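Local coordinates for transcriptional activator of comK gene (Bacillus halodurans, PDB 2HQB), which probably promotes expression of the comK gene as a membrane-anchored lipoprotein built like the substrate-binding proteins of ABC transporters, at residues A[54-57]-A[58-62]; A[95-99]-A[100-104]; A[231-234]-A[235-239]; A[244-248]-A[249-253]; A[275-278]-A[279-283]. All coordinates share one frame; numbering follows the deposited sequence.

Contact 1 of 5, residues A[54-57]-A[58-62]; sequences RRIK and ELVDG
Arg55 and Glu58 lie side by side and point the same way, their guanidinium and carboxylate planes turned only 25° from each other. The salt bridge runs from Arg55 NH1 to Glu58 OE1 at 3.5 Å, a loose pairing at the surface. A bend at chi2 (-69°) in Arg55 brings its chain back beside the carboxylate, and Glu58 reaches there with its own chain extended beyond CG. Both side chains also touch Glu43 of strand 39-43, a second acid whose charge the arginine may partly offset. An alanine here is likely to deprive Glu58 of its salt-bridge partner on this helix and leave its carboxylate freer to turn. The pair sits on the last turns of helix 49-61, one of the helices flanking the parallel sheet in this periplasmic-binding-protein fold. On the sheet-facing side, Ile56 CG2 meets Val60 CG2 at 4.2 Å, one methyl against another a turn later, and both residues rest on Ile67 of strand 66-69. These two are also tied by a backbone bond, Val60 N to Ile56 O at 3.0 Å, and Leu59 N reaches Arg55 O at 3.2 Å in the same helical pattern. The side chain of Leu59 touches Leu11, Val41 and Ile67, three strand residues of the same sheet.

Contact 2 of 5, residues A[95-99]-A[100-104]; sequences GEVKG and ENITS
Gly95 faces Ser104 where the two arms of the loop draw together, its O making a close approach of 3.2 Å to Ser104 OG. The serine hydroxyl is hydrogen-bonded to His106 NE2 and Asn250 OD1. Two residues on, Val97 directs its side chain into the loop and makes the largest single contribution to the contact. Its two methyls divide the work against Ile102: CG2 meets CD1 at 3.2 Å, while CG1 lies 3.4 Å from Ile102 CG2. The two branched side chains cross obliquely, and Ile102 presents its longer arm to the valine because CG1 stands anti to the backbone N (chi1 -164°). Ser79 of helix 73-79 touches both residues, and Phe78 adds to the cover over Ile102. The side chain of Lys98 points away, and its backbone O lies 3.8 Å from Ile102 CG2. At Gly99 the backbone angles would jam any side chain against the carbonyl O of Lys98, and the bare CA can approach Ile102 CG2 at 3.8 Å. The chain doubles back here, its arms running nearly antiparallel (169°) with no hydrogen bond joining them. This is a folded-back loop, packed by aliphatic side chains, that returns the chain to the start of strand 102-107, the parallel neighbour of strand 89-93 in the sheet.

Contact 3 of 5, residues A[231-234]-A[235-239]; sequences DDLY and VLVAK
Helix 230-240 lies over one side of the parallel sheet in a fold related to periplasmic binding proteins, and Leu233 is the hub of its sheet-facing side. The CD1 of Leu233 meets Leu236 CD2 at 3.7 Å, and its CG lies 4.1 Å from Val237 CG2. In Leu233 the CG stands anti to the backbone N (chi1 -164°), and from there the branch leans toward the following turn and meets these residues at a slant. Beyond the helix, Leu233 and Val237 both rest on Leu105 of strand 102-107 and Tyr253 of strand 249-253, and Val259 of a loop touches Leu233 and Leu236. The same side carries Tyr234 over strands 66-69 and 89-93, where its ring meets those of Phe68 and Phe93, with its plane at about 10° to that of Phe93. On the flank, Val235 and Ala238 lean on Asn31 and Ile32 of helix 23-35. The backbone repeats regularly beneath: Val235 N gives a nearly straight bond (174°) to Asp231 O at 3.2 Å, and Leu236 N reaches Asp232 O at 2.7 Å. At the beginning of the helix, Asp231 OD1 accepts Asp232 N at 2.8 Å, met from above the carboxylate plane. A negative group at this end would probably be favoured by the helix dipole, while the sheet-facing side depends on shape and hydrophobic burial, its backbone polar groups being paired within the helix.

Contact 4 of 5, residues A[244-248]-A[249-253]; sequences GKLES and GNLYY
Leu251 reaches back over the loop that leads into its own strand, spreading its two methyls across three residues. CD1 approaches Glu247 CB at 4.2 Å and Leu246 CD1 at 4.5 Å, a methyl meeting first the aliphatic root of an acidic side chain and then another methyl. CD2 lies 3.9 Å from Ser248 O, an apolar group set against a carbonyl. The leucine can do this because its CB points toward the loop and CG stands anti to its carbonyl carbon (chi1 -46°). Between loop and strand, Gly249 turns the corner with phi 86° and psi -167°, angles at which a side chain would run into Ser248 O. Leu246 also packs on Val237 and Arg240 of helix 230-240. Strand 249-253 is the outermost strand of the parallel sheet within this chain, and it joins strand 102-107 through backbone bonds of Gly249, Leu251 and Tyr253. Asn250 OD1 is bonded to Val97 N and Ser104 OG, and the loop carbonyl Glu247 O to Thr103 OG1. No hydrogen bond links the loop to the strand it precedes. The division implies that directional bonding fixes this segment to strand 102-107 and the loop before it, while the turn itself is filled by loose, partly exposed aliphatic contacts.

Contact 5 of 5, residues A[275-278]-A[279-283]; sequences EQIT and DAIST
Ile281 N binds Ile277 O at 2.6 Å, with an N-H...O angle of 172°. The side chains of the same pair meet one turn apart, Ile277 CG2 against Ile281 CD1 at 3.3 Å. CG1 of Ile281 lies beside its backbone N (chi1 -73°), which sends the CD1 end back toward the preceding turn. Helix 271-286 here packs against helix 110-122 and strand 260-262, an outermost strand of the mixed sheet within this chain, in the second lobe of the periplasmic-binding-protein-like fold: both isoleucines touch Leu262, Ile281 also touches Phe115, and Ile277 lies on Met118 and Val119. With an alanine at Ile281, Ile277 and Phe115 would probably face a gap, and Leu262 would lose part of its cover. Away from these isoleucines, Ser282 and Thr283 add side-chain bonds. Ser282 N reaches Thr278 O at 3.2 Å. Ser282 OG lies 2.7 Å from that oxygen, although its one proton has Asp279 O within reach as well, and which it serves is not settled. Asp279 O is itself held by Thr283, whose backbone N (2.8 Å) and OG1 (3.0 Å) come in from opposite faces of the carbonyl plane. Further back, Ala280 N binds Gln276 O at 2.9 Å, while the methyl of Ala280 touches Phe115 and Pro291.

Overall arrangement
Contacts 1 to 4 gather in the lobe built on the parallel sheet, whereas contact 5 belongs to the lobe of the mixed sheet, its centre about 46 Å from that of contact 1. They follow one another along the chain without interleaving. Contacts 2 and 4 touch, with centres about 9 Å apart, because strands 102-107 and 249-253 are neighbours in one sheet. Contact 3 touches contact 4 in turn through helix 230-240, while contact 1 stands apart on helix 49-61. Strand 249-253, from late in the chain, thus completes a sheet otherwise made by its early part, as befits the two-lobed periplasmic-binding-protein fold, in which the chain passes repeatedly between lobes.

Contact 1 of 5, residues A[54-57]-A[58-62]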
loop_
_atom_site.group_PDB
_atom_site.type_symbol
_atom_site.label_atom_id
_atom_site.label_comp_id
_atom_site.label_asym_id
_atom_site.label_seq_id
_atom_site.Cartn_x
_atom_site.Cartn_y
_atom_site.Cartn_z
ATOM N N ARG A 54 6.998 25.995 6.548
ATOM C CA ARG A 54 6.153 26.924 7.280
ATOM C C ARG A 54 5.179 26.152 8.175
ATOM O O ARG A 54 5.069 26.441 9.372
ATOM C CB ARG A 54 5.312 27.791 6.340
ATOM C CG ARG A 54 6.043 28.646 5.322
ATOM C CD ARG A 54 4.997 29.240 4.358
ATOM N NE ARG A 54 5.547 29.671 3.073
ATOM C CZ ARG A 54 6.359 30.710 2.919
ATOM N NH1 ARG A 54 6.727 31.444 3.967
ATOM N NH2 ARG A 54 6.806 31.021 1.709
ATOM N N ARG A 55 4.467 25.178 7.603
ATOM C CA ARG A 55 3.481 24.421 8.369
ATOM C C ARG A 55 4.103 23.596 9.477
ATOM O O ARG A 55 3.405 23.093 10.347
ATOM C CB ARG A 55 2.650 23.518 7.457
ATOM C CG ARG A 55 1.895 24.244 6.361
ATOM C CD ARG A 55 0.745 25.126 6.869
ATOM N NE ARG A 55 0.249 26.047 5.830
ATOM C CZ ARG A 55 0.705 27.290 5.637
ATOM N NH1 ARG A 55 1.662 27.760 6.430
ATOM N NH2 ARG A 55 0.233 28.055 4.636
ATOM N N ILE A 56 5.417 23.457 9.457
ATOM C CA ILE A 56 6.084 22.681 10.480
ATOM C C ILE A 56 6.330 23.596 11.663
ATOM O O ILE A 56 6.350 23.168 12.826
ATOM C CB ILE A 56 7.414 22.086 9.924
ATOM C CG1 ILE A 56 7.072 20.960 8.931
ATOM C CG2 ILE A 56 8.336 21.589 11.080
ATOM C CD1 ILE A 56 8.240 20.051 8.539
ATOM N N LYS A 57 6.490 24.877 11.348
ATOM C CA LYS A 57 6.732 25.890 12.354
ATOM C C LYS A 57 5.465 26.012 13.164
ATOM O O LYS A 57 5.492 25.864 14.386
ATOM C CB LYS A 57 7.103 27.206 11.678
ATOM C CG LYS A 57 8.493 27.120 11.040
ATOM C CD LYS A 57 8.746 28.071 9.855
ATOM C CE LYS A 57 10.129 27.766 9.228
ATOM N NZ LYS A 57 10.419 28.506 7.960
ATOM N N GLU A 58 4.345 26.235 12.487
ATOM C CA GLU A 58 3.077 26.349 13.179
ATOM C C GLU A 58 2.850 25.094 14.034
ATOM O O GLU A 58 2.588 25.170 15.227
ATOM C CB GLU A 58 1.952 26.486 12.179
ATOM C CG GLU A 58 2.280 27.396 11.007
ATOM C CD GLU A 58 1.117 27.552 10.013
ATOM O OE1 GLU A 58 0.586 26.536 9.499
ATOM O OE2 GLU A 58 0.735 28.709 9.740
ATOM N N LEU A 59 2.983 23.927 13.429
ATOM C CA LEU A 59 2.741 22.694 14.151
ATOM C C LEU A 59 3.504 22.546 15.452
ATOM O O LEU A 59 2.923 22.183 16.482
ATOM C CB LEU A 59 3.040 21.511 13.245
ATOM C CG LEU A 59 1.958 21.149 12.243
ATOM C CD1 LEU A 59 2.471 20.007 11.394
ATOM C CD2 LEU A 59 0.706 20.737 12.971
ATOM N N VAL A 60 4.807 22.812 15.404
ATOM C CA VAL A 60 5.620 22.688 16.610
ATOM C C VAL A 60 5.381 23.867 17.536
ATOM O O VAL A 60 5.594 23.769 18.746
ATOM C CB VAL A 60 7.105 22.588 16.305
ATOM C CG1 VAL A 60 7.809 22.120 17.543
ATOM C CG2 VAL A 60 7.346 21.580 15.187
ATOM N N ASP A 61 4.937 24.980 16.955
ATOM C CA ASP A 61 4.602 26.164 17.723
ATOM C C ASP A 61 3.384 25.794 18.542
ATOM O O ASP A 61 3.324 26.081 19.730
ATOM C CB ASP A 61 4.235 27.319 16.799
ATOM C CG ASP A 61 5.391 28.255 16.560
ATOM O OD1 ASP A 61 6.523 27.897 16.994
ATOM O OD2 ASP A 61 5.166 29.335 15.942
ATOM N N GLY A 62 2.417 25.155 17.880
ATOM C CA GLY A 62 1.181 24.731 18.522
ATOM C C GLY A 62 1.460 23.629 19.527
ATOM O O GLY A 62 0.630 23.298 20.382
#

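Contact 2 of 5, residues A[95-99]-A[100-104]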
loop_
_atom_site.group_PDB
_atom_site.type_symbol
_atom_site.label_atom_id
_atom_site.label_comp_id
_atom_site.label_asym_id
_atom_site.label_seq_id
_atom_site.Cartn_x
_atom_site.Cartn_y
_atom_site.Cartn_z
ATOM N N GLY A 95 10.246 8.009 1.997
ATOM C CA GLY A 95 11.509 8.543 1.497
ATOM C C GLY A 95 12.709 7.787 2.047
ATOM O O GLY A 95 12.572 6.730 2.666
ATOM N N GLU A 96 13.893 8.328 1.823
ATOM C CA GLU A 96 15.117 7.732 2.341
ATOM C C GLU A 96 15.557 8.764 3.385
ATOM O O GLU A 96 15.674 9.950 3.076
ATOM C CB GLU A 96 16.164 7.577 1.212
ATOM C CG GLU A 96 16.356 8.860 0.342
ATOM C CD GLU A 96 17.438 8.751 -0.762
ATOM O OE1 GLU A 96 18.630 8.549 -0.423
ATOM O OE2 GLU A 96 17.095 8.882 -1.967
ATOM N N VAL A 97 15.803 8.339 4.617
ATOM C CA VAL A 97 16.176 9.313 5.645
ATOM C C VAL A 97 17.350 8.871 6.553
ATOM O O VAL A 97 17.540 7.674 6.788
ATOM C CB VAL A 97 14.873 9.660 6.441
ATOM C CG1 VAL A 97 14.909 9.128 7.869
ATOM C CG2 VAL A 97 14.634 11.128 6.368
ATOM N N LYS A 98 18.169 9.821 7.012
ATOM C CA LYS A 98 19.300 9.490 7.901
ATOM C C LYS A 98 19.317 10.491 9.057
ATOM O O LYS A 98 19.326 11.712 8.855
ATOM C CB LYS A 98 20.655 9.547 7.162
ATOM C CG LYS A 98 21.422 10.855 7.433
ATOM C CD LYS A 98 22.550 11.174 6.453
ATOM C CE LYS A 98 23.035 12.615 6.646
ATOM N NZ LYS A 98 23.673 13.166 5.422
ATOM N N GLY A 99 19.315 9.998 10.278
ATOM C CA GLY A 99 19.328 10.935 11.371
ATOM C C GLY A 99 18.720 10.325 12.597
ATOM O O GLY A 99 18.365 9.140 12.623
ATOM N N GLU A 100 18.585 11.135 13.632
ATOM C CA GLU A 100 18.047 10.589 14.833
ATOM C C GLU A 100 16.594 10.874 15.069
ATOM O O GLU A 100 15.878 9.969 15.449
ATOM C CB GLU A 100 18.879 11.019 16.025
ATOM C CG GLU A 100 19.941 9.999 16.398
ATOM C CD GLU A 100 19.807 9.568 17.852
ATOM O OE1 GLU A 100 19.908 10.454 18.740
ATOM O OE2 GLU A 100 19.592 8.352 18.107
ATOM N N ASN A 101 16.118 12.090 14.853
ATOM C CA ASN A 101 14.693 12.338 15.094
ATOM C C ASN A 101 13.889 12.282 13.779
ATOM O O ASN A 101 12.901 12.995 13.607
ATOM C CB ASN A 101 14.536 13.700 15.718
ATOM C CG ASN A 101 15.040 14.750 14.826
ATOM O OD1 ASN A 101 15.798 14.443 13.918
ATOM N ND2 ASN A 101 14.642 16.002 15.056
ATOM N N ILE A 102 14.325 11.421 12.865
ATOM C CA ILE A 102 13.698 11.275 11.570
ATOM C C ILE A 102 13.643 9.797 11.213
ATOM O O ILE A 102 14.627 9.086 11.376
ATOM C CB ILE A 102 14.492 12.107 10.526
ATOM C CG1 ILE A 102 13.673 12.307 9.270
ATOM C CG2 ILE A 102 15.800 11.448 10.194
ATOM C CD1 ILE A 102 14.160 13.536 8.471
ATOM N N THR A 103 12.478 9.349 10.752
ATOM C CA THR A 103 12.235 7.966 10.362
ATOM C C THR A 103 11.533 7.911 8.990
ATOM O O THR A 103 11.095 8.943 8.467
ATOM C CB THR A 103 11.328 7.313 11.398
ATOM O OG1 THR A 103 11.970 7.381 12.668
ATOM C CG2 THR A 103 11.015 5.845 11.059
ATOM N N SER A 104 11.443 6.727 8.390
ATOM C CA SER A 104 10.733 6.574 7.114
ATOM C C SER A 104 10.069 5.211 7.117
ATOM O O SER A 104 10.621 4.227 7.592
ATOM C CB SER A 104 11.650 6.697 5.892
ATOM O OG SER A 104 12.270 5.470 5.571
#

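Contact 3 of 5, residues A[231-234]-A[235-239]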
loop_
_atom_site.group_PDB
_atom_site.type_symbol
_atom_site.label_atom_id
_atom_site.label_comp_id
_atom_site.label_asym_id
_atom_site.label_seq_id
_atom_site.Cartn_x
_atom_site.Cartn_y
_atom_site.Cartn_z
ATOM N N ASP A 231 -3.488 2.882 8.055
ATOM C CA ASP A 231 -4.095 3.409 9.271
ATOM C C ASP A 231 -3.472 2.719 10.466
ATOM O O ASP A 231 -3.144 3.363 11.475
ATOM C CB ASP A 231 -5.623 3.240 9.250
ATOM C CG ASP A 231 -6.077 1.836 8.818
ATOM O OD1 ASP A 231 -5.253 1.004 8.367
ATOM O OD2 ASP A 231 -7.296 1.579 8.929
ATOM N N ASP A 232 -3.283 1.411 10.334
ATOM C CA ASP A 232 -2.661 0.629 11.389
ATOM C C ASP A 232 -1.209 1.007 11.600
ATOM O O ASP A 232 -0.761 1.200 12.728
ATOM C CB ASP A 232 -2.744 -0.840 11.059
ATOM C CG ASP A 232 -4.109 -1.349 11.224
ATOM O OD1 ASP A 232 -4.987 -0.500 11.503
ATOM O OD2 ASP A 232 -4.311 -2.567 11.079
ATOM N N LEU A 233 -0.464 1.097 10.519
ATOM C CA LEU A 233 0.912 1.477 10.663
ATOM C C LEU A 233 1.039 2.845 11.361
ATOM O O LEU A 233 1.943 3.037 12.180
ATOM C CB LEU A 233 1.592 1.524 9.299
ATOM C CG LEU A 233 3.096 1.544 9.495
ATOM C CD1 LEU A 233 3.458 0.265 10.211
ATOM C CD2 LEU A 233 3.823 1.657 8.167
ATOM N N TYR A 234 0.153 3.792 11.043
ATOM C CA TYR A 234 0.231 5.115 11.672
ATOM C C TYR A 234 0.095 4.981 13.161
ATOM O O TYR A 234 0.911 5.474 13.901
ATOM C CB TYR A 234 -0.863 6.068 11.185
ATOM C CG TYR A 234 -0.445 6.940 10.032
ATOM C CD1 TYR A 234 -0.304 6.411 8.759
ATOM C CD2 TYR A 234 -0.212 8.299 10.204
ATOM C CE1 TYR A 234 0.049 7.208 7.689
ATOM C CE2 TYR A 234 0.141 9.100 9.135
ATOM C CZ TYR A 234 0.269 8.542 7.878
ATOM O OH TYR A 234 0.629 9.301 6.786
ATOM N N VAL A 235 -0.967 4.323 13.595
ATOM C CA VAL A 235 -1.200 4.117 15.003
ATOM C C VAL A 235 0.026 3.389 15.566
ATOM O O VAL A 235 0.654 3.866 16.496
ATOM C CB VAL A 235 -2.522 3.320 15.198
ATOM C CG1 VAL A 235 -2.716 2.931 16.645
ATOM C CG2 VAL A 235 -3.697 4.185 14.725
ATOM N N LEU A 236 0.389 2.260 14.977
ATOM C CA LEU A 236 1.540 1.503 15.438
ATOM C C LEU A 236 2.765 2.376 15.714
ATOM O O LEU A 236 3.334 2.353 16.816
ATOM C CB LEU A 236 1.903 0.430 14.407
ATOM C CG LEU A 236 3.219 -0.342 14.533
ATOM C CD1 LEU A 236 3.304 -0.978 15.932
ATOM C CD2 LEU A 236 3.284 -1.433 13.482
ATOM N N VAL A 237 3.170 3.135 14.706
ATOM C CA VAL A 237 4.338 4.003 14.790
ATOM C C VAL A 237 4.179 5.131 15.810
ATOM O O VAL A 237 5.152 5.592 16.367
ATOM C CB VAL A 237 4.658 4.581 13.384
ATOM C CG1 VAL A 237 5.696 5.681 13.472
ATOM C CG2 VAL A 237 5.133 3.439 12.459
ATOM N N ALA A 238 2.953 5.566 16.067
ATOM C CA ALA A 238 2.693 6.642 17.031
ATOM C C ALA A 238 2.694 6.099 18.479
ATOM O O ALA A 238 2.786 6.855 19.465
ATOM C CB ALA A 238 1.341 7.291 16.719
ATOM N N LYS A 239 2.568 4.782 18.575
ATOM C CA LYS A 239 2.541 4.077 19.823
ATOM C C LYS A 239 3.978 3.821 20.235
ATOM O O LYS A 239 4.315 3.922 21.405
ATOM C CB LYS A 239 1.798 2.756 19.649
ATOM C CG LYS A 239 1.625 1.988 20.936
ATOM C CD LYS A 239 0.812 0.730 20.741
ATOM C CE LYS A 239 0.416 0.115 22.085
ATOM N NZ LYS A 239 -0.673 -0.915 21.968
#

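Contact 4 of 5, residues A[244-248]-A[249-253]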
loop_
_atom_site.group_PDB
_atom_site.type_symbol
_atom_site.label_atom_id
_atom_site.label_comp_id
_atom_site.label_asym_id
_atom_site.label_seq_id
_atom_site.Cartn_x
_atom_site.Cartn_y
_atom_site.Cartn_z
ATOM N N GLY A 244 8.588 5.583 23.867
ATOM C CA GLY A 244 10.000 5.849 23.666
ATOM C C GLY A 244 10.736 4.870 22.754
ATOM O O GLY A 244 11.876 5.130 22.385
ATOM N N LYS A 245 10.093 3.765 22.370
ATOM C CA LYS A 245 10.718 2.761 21.523
ATOM C C LYS A 245 10.577 2.909 19.975
ATOM O O LYS A 245 10.355 1.906 19.297
ATOM C CB LYS A 245 10.204 1.386 21.964
ATOM C CG LYS A 245 11.085 0.179 21.540
ATOM C CD LYS A 245 10.524 -1.177 22.065
ATOM C CE LYS A 245 11.425 -2.388 21.737
ATOM N NZ LYS A 245 10.661 -3.677 21.860
ATOM N N LEU A 246 10.691 4.118 19.406
ATOM C CA LEU A 246 10.601 4.263 17.943
ATOM C C LEU A 246 11.951 4.559 17.296
ATOM O O LEU A 246 12.535 5.627 17.498
ATOM C CB LEU A 246 9.630 5.370 17.503
ATOM C CG LEU A 246 9.605 5.650 15.963
ATOM C CD1 LEU A 246 8.991 4.514 15.194
ATOM C CD2 LEU A 246 8.812 6.891 15.672
ATOM N N GLU A 247 12.417 3.616 16.484
ATOM C CA GLU A 247 13.685 3.772 15.796
ATOM C C GLU A 247 13.729 4.949 14.849
ATOM O O GLU A 247 12.736 5.656 14.630
ATOM C CB GLU A 247 14.020 2.530 14.998
ATOM C CG GLU A 247 14.014 1.285 15.833
ATOM C CD GLU A 247 14.717 0.152 15.145
ATOM O OE1 GLU A 247 15.832 0.389 14.630
ATOM O OE2 GLU A 247 14.156 -0.967 15.128
ATOM N N SER A 248 14.907 5.144 14.276
ATOM C CA SER A 248 15.137 6.220 13.333
ATOM C C SER A 248 15.615 5.543 12.064
ATOM O O SER A 248 15.975 4.355 12.083
ATOM C CB SER A 248 16.194 7.183 13.870
ATOM O OG SER A 248 17.274 6.471 14.447
ATOM N N GLY A 249 15.590 6.295 10.969
ATOM C CA GLY A 249 16.001 5.745 9.699
ATOM C C GLY A 249 14.863 5.039 8.979
ATOM O O GLY A 249 13.704 5.150 9.369
ATOM N N ASN A 250 15.200 4.285 7.944
ATOM C CA ASN A 250 14.210 3.601 7.142
ATOM C C ASN A 250 13.742 2.253 7.656
ATOM O O ASN A 250 14.503 1.303 7.718
ATOM C CB ASN A 250 14.769 3.452 5.740
ATOM C CG ASN A 250 15.616 4.651 5.330
ATOM O OD1 ASN A 250 15.204 5.808 5.469
ATOM N ND2 ASN A 250 16.806 4.377 4.828
ATOM N N LEU A 251 12.462 2.173 7.993
ATOM C CA LEU A 251 11.878 0.948 8.496
ATOM C C LEU A 251 11.033 0.245 7.434
ATOM O O LEU A 251 10.342 0.897 6.670
ATOM C CB LEU A 251 11.028 1.272 9.719
ATOM C CG LEU A 251 11.707 2.211 10.724
ATOM C CD1 LEU A 251 11.032 2.048 12.080
ATOM C CD2 LEU A 251 13.198 1.933 10.834
ATOM N N TYR A 252 11.078 -1.085 7.386
ATOM C CA TYR A 252 10.303 -1.839 6.396
ATOM C C TYR A 252 9.282 -2.773 7.006
ATOM O O TYR A 252 9.619 -3.536 7.900
ATOM C CB TYR A 252 11.236 -2.626 5.493
ATOM C CG TYR A 252 11.970 -1.732 4.543
ATOM C CD1 TYR A 252 13.084 -0.983 4.968
ATOM C CD2 TYR A 252 11.497 -1.548 3.237
ATOM C CE1 TYR A 252 13.708 -0.059 4.106
ATOM C CE2 TYR A 252 12.103 -0.634 2.371
ATOM C CZ TYR A 252 13.206 0.116 2.806
ATOM O OH TYR A 252 13.764 1.055 1.945
ATOM N N TYR A 253 8.039 -2.724 6.513
ATOM C CA TYR A 253 6.964 -3.558 7.053
ATOM C C TYR A 253 6.366 -4.523 6.042
ATOM O O TYR A 253 6.247 -4.196 4.863
ATOM C CB TYR A 253 5.894 -2.653 7.640
ATOM C CG TYR A 253 6.457 -1.700 8.666
ATOM C CD1 TYR A 253 7.280 -0.642 8.295
ATOM C CD2 TYR A 253 6.184 -1.869 10.003
ATOM C CE1 TYR A 253 7.813 0.219 9.247
ATOM C CE2 TYR A 253 6.704 -1.019 10.955
ATOM C CZ TYR A 253 7.516 0.020 10.578
ATOM O OH TYR A 253 8.037 0.830 11.561
#

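Contact 5 of 5, residues A[275-278]-A[279-283]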
loop_
_atom_site.group_PDB
_atom_site.type_symbol
_atom_site.label_atom_id
_atom_site.label_comp_id
_atom_site.label_asym_id
_atom_site.label_seq_id
_atom_site.Cartn_x
_atom_site.Cartn_y
_atom_site.Cartn_z
ATOM N N GLU A 275 -7.099 -21.992 1.948
ATOM C CA GLU A 275 -6.283 -22.780 2.886
ATOM C C GLU A 275 -4.831 -22.837 2.448
ATOM O O GLU A 275 -3.935 -22.579 3.234
ATOM C CB GLU A 275 -6.823 -24.212 2.995
ATOM C CG GLU A 275 -8.341 -24.329 3.198
ATOM C CD GLU A 275 -8.858 -25.768 3.022
ATOM O OE1 GLU A 275 -8.620 -26.364 1.941
ATOM O OE2 GLU A 275 -9.504 -26.299 3.962
ATOM N N GLN A 276 -4.613 -23.163 1.182
ATOM C CA GLN A 276 -3.268 -23.259 0.646
ATOM C C GLN A 276 -2.432 -22.001 0.891
ATOM O O GLN A 276 -1.299 -22.082 1.399
ATOM C CB GLN A 276 -3.337 -23.556 -0.843
ATOM C CG GLN A 276 -1.991 -23.888 -1.405
ATOM C CD GLN A 276 -2.110 -24.547 -2.739
ATOM O OE1 GLN A 276 -3.219 -24.810 -3.205
ATOM N NE2 GLN A 276 -0.975 -24.826 -3.371
ATOM N N ILE A 277 -3.013 -20.851 0.527
ATOM C CA ILE A 277 -2.408 -19.524 0.676
ATOM C C ILE A 277 -2.318 -19.117 2.140
ATOM O O ILE A 277 -1.251 -18.730 2.633
ATOM C CB ILE A 277 -3.256 -18.484 -0.048
ATOM C CG1 ILE A 277 -3.398 -18.906 -1.499
ATOM C CG2 ILE A 277 -2.646 -17.090 0.087
ATOM C CD1 ILE A 277 -4.149 -17.940 -2.314
ATOM N N THR A 278 -3.453 -19.195 2.823
ATOM C CA THR A 278 -3.509 -18.852 4.227
ATOM C C THR A 278 -2.349 -19.572 4.917
ATOM O O THR A 278 -1.738 -19.049 5.860
ATOM C CB THR A 278 -4.847 -19.283 4.834
ATOM O OG1 THR A 278 -5.887 -19.160 3.852
ATOM C CG2 THR A 278 -5.201 -18.371 6.004
ATOM N N ASP A 279 -2.025 -20.765 4.419
ATOM C CA ASP A 279 -0.919 -21.547 4.969
ATOM C C ASP A 279 0.434 -21.062 4.451
ATOM O O ASP A 279 1.409 -20.987 5.214
ATOM C CB ASP A 279 -1.098 -23.035 4.660
ATOM C CG ASP A 279 -2.266 -23.646 5.419
ATOM O OD1 ASP A 279 -2.672 -23.034 6.434
ATOM O OD2 ASP A 279 -2.764 -24.726 5.013
ATOM N N ALA A 280 0.499 -20.726 3.164
ATOM C CA ALA A 280 1.743 -20.219 2.583
ATOM C C ALA A 280 2.127 -18.932 3.308
ATOM O O ALA A 280 3.301 -18.708 3.631
ATOM C CB ALA A 280 1.565 -19.949 1.102
ATOM N N ILE A 281 1.127 -18.096 3.571
ATOM C CA ILE A 281 1.359 -16.838 4.252
ATOM C C ILE A 281 1.928 -17.082 5.653
ATOM O O ILE A 281 2.978 -16.526 6.033
ATOM C CB ILE A 281 0.041 -15.997 4.283
ATOM C CG1 ILE A 281 -0.215 -15.453 2.873
ATOM C CG2 ILE A 281 0.157 -14.811 5.254
ATOM C CD1 ILE A 281 -1.632 -15.143 2.597
ATOM N N SER A 282 1.248 -17.935 6.415
ATOM C CA SER A 282 1.689 -18.251 7.777
ATOM C C SER A 282 3.107 -18.793 7.744
ATOM O O SER A 282 3.939 -18.459 8.600
ATOM C CB SER A 282 0.745 -19.266 8.397
ATOM O OG SER A 282 0.263 -20.126 7.385
ATOM N N THR A 283 3.374 -19.620 6.739
ATOM C CA THR A 283 4.699 -20.191 6.584
ATOM C C THR A 283 5.693 -19.058 6.410
ATOM O O THR A 283 6.644 -18.927 7.198
ATOM C CB THR A 283 4.760 -21.108 5.367
ATOM O OG1 THR A 283 4.019 -22.306 5.650
ATOM C CG2 THR A 283 6.223 -21.429 4.994
#